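Putative NADH Oxidase (Clostridium acetobutylicum, PDB 3E10) binds flavin mononucleotide and probably works as an oxidoreductase of the nitroreductase family. Local coordinates at residues I24-R29 with A105-G110; I46-R51 with D55-F60. All blocks are in the same frame, centred on the assembly; numbering follows the deposited sequence.

Contact 1 (I24-R29 with A105-G110)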
loop_
_atom_site.group_PDB
_atom_site.type_symbol
_atom_site.label_atom_id
_atom_site.label_comp_id
_atom_site.label_asym_id
_atom_site.label_seq_id
_atom_site.Cartn_x
_atom_site.Cartn_y
_atom_site.Cartn_z
ATOM N N ILE B 24 9.097 17.307 3.658
ATOM C CA ILE B 24 7.675 17.168 3.977
ATOM C C ILE B 24 6.871 17.169 2.679
ATOM O O ILE B 24 5.997 16.328 2.488
ATOM C CB ILE B 24 7.155 18.256 4.927
ATOM C CG1 ILE B 24 7.959 18.237 6.230
ATOM C CG2 ILE B 24 5.658 18.047 5.210
ATOM C CD1 ILE B 24 7.559 19.300 7.252
ATOM N N GLU B 25 7.152 18.130 1.806
ATOM C CA GLU B 25 6.419 18.214 0.548
ATOM C C GLU B 25 6.584 16.949 -0.297
ATOM O O GLU B 25 5.627 16.458 -0.907
ATOM C CB GLU B 25 6.849 19.441 -0.264
ATOM C CG GLU B 25 6.003 19.615 -1.526
ATOM C CD GLU B 25 6.248 20.897 -2.261
ATOM O OE1 GLU B 25 6.132 21.977 -1.646
ATOM O OE2 GLU B 25 6.544 20.798 -3.460
ATOM N N LYS B 26 7.804 16.445 -0.379
ATOM C CA LYS B 26 8.068 15.224 -1.121
ATOM C C LYS B 26 7.289 14.024 -0.572
ATOM O O LYS B 26 6.828 13.187 -1.339
ATOM C CB LYS B 26 9.571 14.936 -1.145
ATOM C CG LYS B 26 10.325 15.946 -2.007
ATOM C CD LYS B 26 11.785 16.028 -1.692
ATOM C CE LYS B 26 12.476 16.885 -2.730
ATOM N NZ LYS B 26 12.474 16.198 -4.061
ATOM N N LEU B 27 7.172 13.924 0.752
ATOM C CA LEU B 27 6.369 12.826 1.325
ATOM C C LEU B 27 4.912 12.891 0.858
ATOM O O LEU B 27 4.294 11.866 0.547
ATOM C CB LEU B 27 6.431 12.867 2.844
ATOM C CG LEU B 27 7.795 12.591 3.497
ATOM C CD1 LEU B 27 7.743 12.875 5.016
ATOM C CD2 LEU B 27 8.325 11.212 3.181
ATOM N N LEU B 28 4.358 14.100 0.834
ATOM C CA LEU B 28 2.978 14.304 0.456
ATOM C C LEU B 28 2.776 14.100 -1.037
ATOM O O LEU B 28 1.760 13.547 -1.451
ATOM C CB LEU B 28 2.514 15.698 0.890
ATOM C CG LEU B 28 2.420 15.829 2.412
ATOM C CD1 LEU B 28 2.381 17.338 2.795
ATOM C CD2 LEU B 28 1.266 15.047 2.969
ATOM N N ARG B 29 3.752 14.535 -1.841
ATOM C CA ARG B 29 3.727 14.242 -3.249
ATOM C C ARG B 29 3.731 12.732 -3.496
ATOM O O ARG B 29 2.997 12.234 -4.358
ATOM C CB ARG B 29 4.915 14.922 -3.968
ATOM C CG ARG B 29 4.714 16.418 -4.138
ATOM C CD ARG B 29 5.907 17.051 -4.876
ATOM N NE ARG B 29 5.740 18.508 -5.005
ATOM C CZ ARG B 29 4.979 19.111 -5.912
ATOM N NH1 ARG B 29 4.306 18.405 -6.842
ATOM N NH2 ARG B 29 4.897 20.430 -5.915
ATOM N N ALA B 105 12.159 6.612 3.529
ATOM C CA ALA B 105 13.426 5.876 3.495
ATOM C C ALA B 105 14.353 6.466 2.420
ATOM O O ALA B 105 15.573 6.639 2.659
ATOM C CB ALA B 105 13.184 4.393 3.303
ATOM N N TYR B 106 13.789 6.797 1.252
ATOM C CA TYR B 106 14.557 7.424 0.165
ATOM C C TYR B 106 15.247 8.722 0.613
ATOM O O TYR B 106 16.386 8.999 0.211
ATOM C CB TYR B 106 13.645 7.627 -1.035
ATOM C CG TYR B 106 14.272 8.421 -2.146
ATOM C CD1 TYR B 106 15.233 7.862 -2.954
ATOM C CD2 TYR B 106 13.910 9.741 -2.363
ATOM C CE1 TYR B 106 15.835 8.626 -3.980
ATOM C CE2 TYR B 106 14.465 10.480 -3.364
ATOM C CZ TYR B 106 15.413 9.929 -4.162
ATOM O OH TYR B 106 15.976 10.731 -5.149
ATOM N N LEU B 107 14.558 9.498 1.454
ATOM C CA LEU B 107 15.038 10.766 1.978
ATOM C C LEU B 107 15.841 10.645 3.273
ATOM O O LEU B 107 16.082 11.630 3.936
ATOM C CB LEU B 107 13.819 11.692 2.176
ATOM C CG LEU B 107 13.014 12.020 0.923
ATOM C CD1 LEU B 107 11.724 12.793 1.285
ATOM C CD2 LEU B 107 13.856 12.794 -0.122
ATOM N N ASP B 108 16.239 9.431 3.630
ATOM C CA ASP B 108 17.073 9.196 4.807
ATOM C C ASP B 108 16.341 9.512 6.106
ATOM O O ASP B 108 16.947 9.783 7.147
ATOM C CB ASP B 108 18.402 9.978 4.712
ATOM C CG ASP B 108 19.199 9.632 3.464
ATOM O OD1 ASP B 108 19.427 8.445 3.220
ATOM O OD2 ASP B 108 19.575 10.565 2.728
ATOM N N LEU B 109 15.017 9.425 6.048
ATOM C CA LEU B 109 14.156 9.603 7.206
ATOM C C LEU B 109 13.714 8.230 7.702
ATOM O O LEU B 109 13.738 7.243 6.953
ATOM C CB LEU B 109 12.931 10.427 6.833
ATOM C CG LEU B 109 13.187 11.875 6.423
ATOM C CD1 LEU B 109 11.904 12.441 5.868
ATOM C CD2 LEU B 109 13.675 12.689 7.601
ATOM N N GLY B 110 13.301 8.190 8.962
ATOM C CA GLY B 110 12.597 7.046 9.509
ATOM C C GLY B 110 11.127 7.367 9.678
ATOM O O GLY B 110 10.731 8.532 9.896
#
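No flat group separates Lys26 and Leu107, or Leu27 and Leu109; the one planar group with a partner at its edge, the Arg29 guanidinium, lies away from this apolar seam. It meets Glu25 OE2 in its own plane, NE at 2.9 Å and NH2 at 3.0 Å from that single oxygen. Both nitrogens reach OE2 from the same face of the carboxylate, NE on the anti side and NH2 from above the plane by 47°. This i to i+4 salt bridge runs along helix 21-32, and Arg29 also makes a cation-pi contact with Phe158 of the second subunit.

The meeting across the segments is aliphatic. Leu107 CD1 comes within 3.9 Å of Lys26 CB, and the two side chains cross at about a right angle. Leu27 splits its methyls between two partners: CD2 lies 4.2 Å from Leu107 CD1, and CD1 lies 4.3 Å from Leu109 CD1. Both of these leucines come just after helix 89-106, which ends in a Schellman motif: Asp108, with positive phi (67°), is the C-prime residue, Asp108 N bonds Ala105 O and Leu109 N bonds Ala104 O. The turn thus presents Leu107 and Leu109 to the same helix before strand 110-115 begins.

With no hydrogen bond between the segments, the junction of helix 21-32 with this helix end rests on leucine methyls packed against Leu27 and against the aliphatic stem of Lys26, while two carbonyls of the turn find side-chain donors, Leu107 O from Lys23 NZ and Leu109 O from Asn152 ND2.

Contact 2 (I46-R51 with D55-F60)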
loop_
_atom_site.group_PDB
_atom_site.type_symbol
_atom_site.label_atom_id
_atom_site.label_comp_id
_atom_site.label_asym_id
_atom_site.label_seq_id
_atom_site.Cartn_x
_atom_site.Cartn_y
_atom_site.Cartn_z
ATOM N N ILE B 46 -3.402 15.716 7.370
ATOM C CA ILE B 46 -3.101 16.754 8.362
ATOM C C ILE B 46 -1.613 16.593 8.729
ATOM O O ILE B 46 -1.166 15.524 9.133
ATOM C CB ILE B 46 -3.944 16.653 9.634
ATOM C CG1 ILE B 46 -5.433 16.604 9.329
ATOM C CG2 ILE B 46 -3.636 17.858 10.577
ATOM C CD1 ILE B 46 -6.329 16.288 10.560
ATOM N N VAL B 47 -0.863 17.672 8.553
ATOM C CA VAL B 47 0.558 17.652 8.781
ATOM C C VAL B 47 0.798 18.418 10.070
ATOM O O VAL B 47 0.364 19.588 10.177
ATOM C CB VAL B 47 1.300 18.329 7.626
ATOM C CG1 VAL B 47 2.793 18.418 7.931
ATOM C CG2 VAL B 47 1.002 17.582 6.291
ATOM N N LEU B 48 1.435 17.767 11.046
ATOM C CA LEU B 48 1.756 18.391 12.338
ATOM C C LEU B 48 3.258 18.477 12.559
ATOM O O LEU B 48 3.996 17.502 12.377
ATOM C CB LEU B 48 1.166 17.608 13.488
ATOM C CG LEU B 48 -0.352 17.441 13.589
ATOM C CD1 LEU B 48 -0.864 16.277 12.677
ATOM C CD2 LEU B 48 -0.742 17.237 15.042
ATOM N N GLU B 49 3.693 19.671 12.968
ATOM C CA GLU B 49 5.032 19.905 13.488
ATOM C C GLU B 49 5.014 20.499 14.901
ATOM O O GLU B 49 6.074 20.671 15.508
ATOM C CB GLU B 49 5.817 20.826 12.550
ATOM C CG GLU B 49 6.126 20.202 11.203
ATOM C CD GLU B 49 7.138 21.033 10.410
ATOM O OE1 GLU B 49 8.369 20.922 10.696
ATOM O OE2 GLU B 49 6.693 21.817 9.524
ATOM N N ASP B 50 3.831 20.814 15.428
ATOM C CA ASP B 50 3.745 21.358 16.784
ATOM C C ASP B 50 3.972 20.241 17.780
ATOM O O ASP B 50 3.192 19.304 17.861
ATOM C CB ASP B 50 2.395 21.989 17.039
ATOM C CG ASP B 50 2.293 22.567 18.433
ATOM O OD1 ASP B 50 2.860 23.655 18.644
ATOM O OD2 ASP B 50 1.696 21.925 19.316
ATOM N N ARG B 51 5.029 20.345 18.573
ATOM C CA ARG B 51 5.419 19.232 19.400
ATOM C C ARG B 51 4.371 18.920 20.484
ATOM O O ARG B 51 4.102 17.759 20.773
ATOM C CB ARG B 51 6.854 19.433 19.903
ATOM C CG ARG B 51 7.957 18.997 18.819
ATOM C CD ARG B 51 8.011 17.434 18.656
ATOM N NE ARG B 51 7.995 16.914 20.004
ATOM C CZ ARG B 51 7.400 15.819 20.430
ATOM N NH1 ARG B 51 6.816 14.955 19.624
ATOM N NH2 ARG B 51 7.455 15.551 21.721
ATOM N N ASP B 55 2.623 15.255 20.661
ATOM C CA ASP B 55 2.633 14.459 21.885
ATOM C C ASP B 55 1.197 14.080 22.301
ATOM O O ASP B 55 0.933 12.941 22.728
ATOM C CB ASP B 55 3.369 15.233 22.990
ATOM C CG ASP B 55 3.849 14.334 24.115
ATOM O OD1 ASP B 55 4.847 13.609 23.932
ATOM O OD2 ASP B 55 3.226 14.362 25.187
ATOM N N LYS B 56 0.274 15.012 22.178
ATOM C CA LYS B 56 -1.131 14.755 22.457
ATOM C C LYS B 56 -1.644 13.629 21.566
ATOM O O LYS B 56 -2.398 12.763 22.002
ATOM C CB LYS B 56 -1.954 16.024 22.214
ATOM C CG LYS B 56 -3.466 15.863 22.388
ATOM C CD LYS B 56 -4.218 17.140 22.046
ATOM C CE LYS B 56 -5.724 16.937 22.093
ATOM N NZ LYS B 56 -6.431 18.243 22.104
ATOM N N LEU B 57 -1.235 13.676 20.305
ATOM C CA LEU B 57 -1.685 12.726 19.310
ATOM C C LEU B 57 -1.237 11.298 19.647
ATOM O O LEU B 57 -1.942 10.327 19.308
ATOM C CB LEU B 57 -1.188 13.184 17.934
ATOM C CG LEU B 57 -1.591 12.349 16.712
ATOM C CD1 LEU B 57 -3.103 12.355 16.485
ATOM C CD2 LEU B 57 -0.804 12.864 15.483
ATOM N N SER B 58 -0.124 11.146 20.378
ATOM C CA SER B 58 0.328 9.813 20.837
ATOM C C SER B 58 -0.718 9.087 21.655
ATOM O O SER B 58 -0.644 7.874 21.787
ATOM C CB SER B 58 1.627 9.902 21.637
ATOM O OG SER B 58 1.417 10.469 22.910
ATOM N N ASN B 59 -1.680 9.825 22.203
ATOM C CA ASN B 59 -2.711 9.212 23.032
ATOM C C ASN B 59 -3.805 8.504 22.238
ATOM O O ASN B 59 -4.684 7.861 22.829
ATOM C CB ASN B 59 -3.375 10.273 23.930
ATOM C CG ASN B 59 -2.400 10.870 24.942
ATOM O OD1 ASN B 59 -1.633 10.146 25.563
ATOM N ND2 ASN B 59 -2.406 12.190 25.076
ATOM N N PHE B 60 -3.767 8.608 20.908
ATOM C CA PHE B 60 -4.875 8.047 20.106
ATOM C C PHE B 60 -4.920 6.525 20.135
ATOM O O PHE B 60 -5.968 5.927 19.906
ATOM C CB PHE B 60 -4.871 8.600 18.677
ATOM C CG PHE B 60 -4.132 7.736 17.649
ATOM C CD1 PHE B 60 -4.820 6.742 16.937
ATOM C CD2 PHE B 60 -2.779 7.958 17.365
ATOM C CE1 PHE B 60 -4.160 5.965 15.996
ATOM C CE2 PHE B 60 -2.107 7.211 16.412
ATOM C CZ PHE B 60 -2.811 6.213 15.715
#
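Arg51 O accepts from Asp55 N at 2.9 Å with an N-H...O angle of 162°, the i to i+4 bond that opens helix 51-57. The helix start has a second seal: Asp50 stands at the N-cap and its OD2 accepts from Asn53 N. Farther along, Asp55 O receives Ser58 OG in the carbonyl plane, at an unusually short 2.5 Å to be read with caution, and more weakly Ser58 N at 3.1 Å; the serine oxygen in turn accepts from Lys68 NZ.

The Arg51 guanidinium is occupied mainly elsewhere. NH1 donates to the carbonyls of Leu67 and Ala70, and NH2 makes a weak bond to Lys68 O. Bends at chi2 and chi3 curl the chain to bring the group there. Toward Asp55 there is just a long ion pair, NH2 to OD1 at 3.9 Å, with the guanidinium and carboxylate planes 84° apart and a second Asp55 conformer making it less certain.

Beneath these polar atoms the apolar part is a single touch, Leu48 CD2 to Leu57 CD2 at 4.4 Å, where the helix lies against strand 43-48. Just beyond that strand's end, Glu49 N donates to Glu166 OE2 of the second subunit.

One backbone bond and the Asp50 cap set the start of the helix, while Leu48 and Leu57 pack it on the strand and Arg51 ties it to the carbonyls of Leu67 and Ala70, and weakly to that of Lys68, rather than relying on its nearby aspartate.

From the N terminus the chain runs through helix 21-32, strand 43-48 and helix 51-57, on to strand 72-79 and helix 89-106, and then into strand 110-115. Contact 2 closes a short loop at strand 43-48, outermost in this chain but continued by a strand of the second subunit. Contact 1 closes a far longer one, and contact 2 falls wholly within its span. Contact 1 joins helix 21-32 to the end of helix 89-106, contact 2 sets helix 51-57 on strand 43-48, and helix 21-32 meets that strand where the two contacts touch: Ile24 and Leu28 pack on Val47, with Ile24 also touching Glu49. Both reach the second subunit.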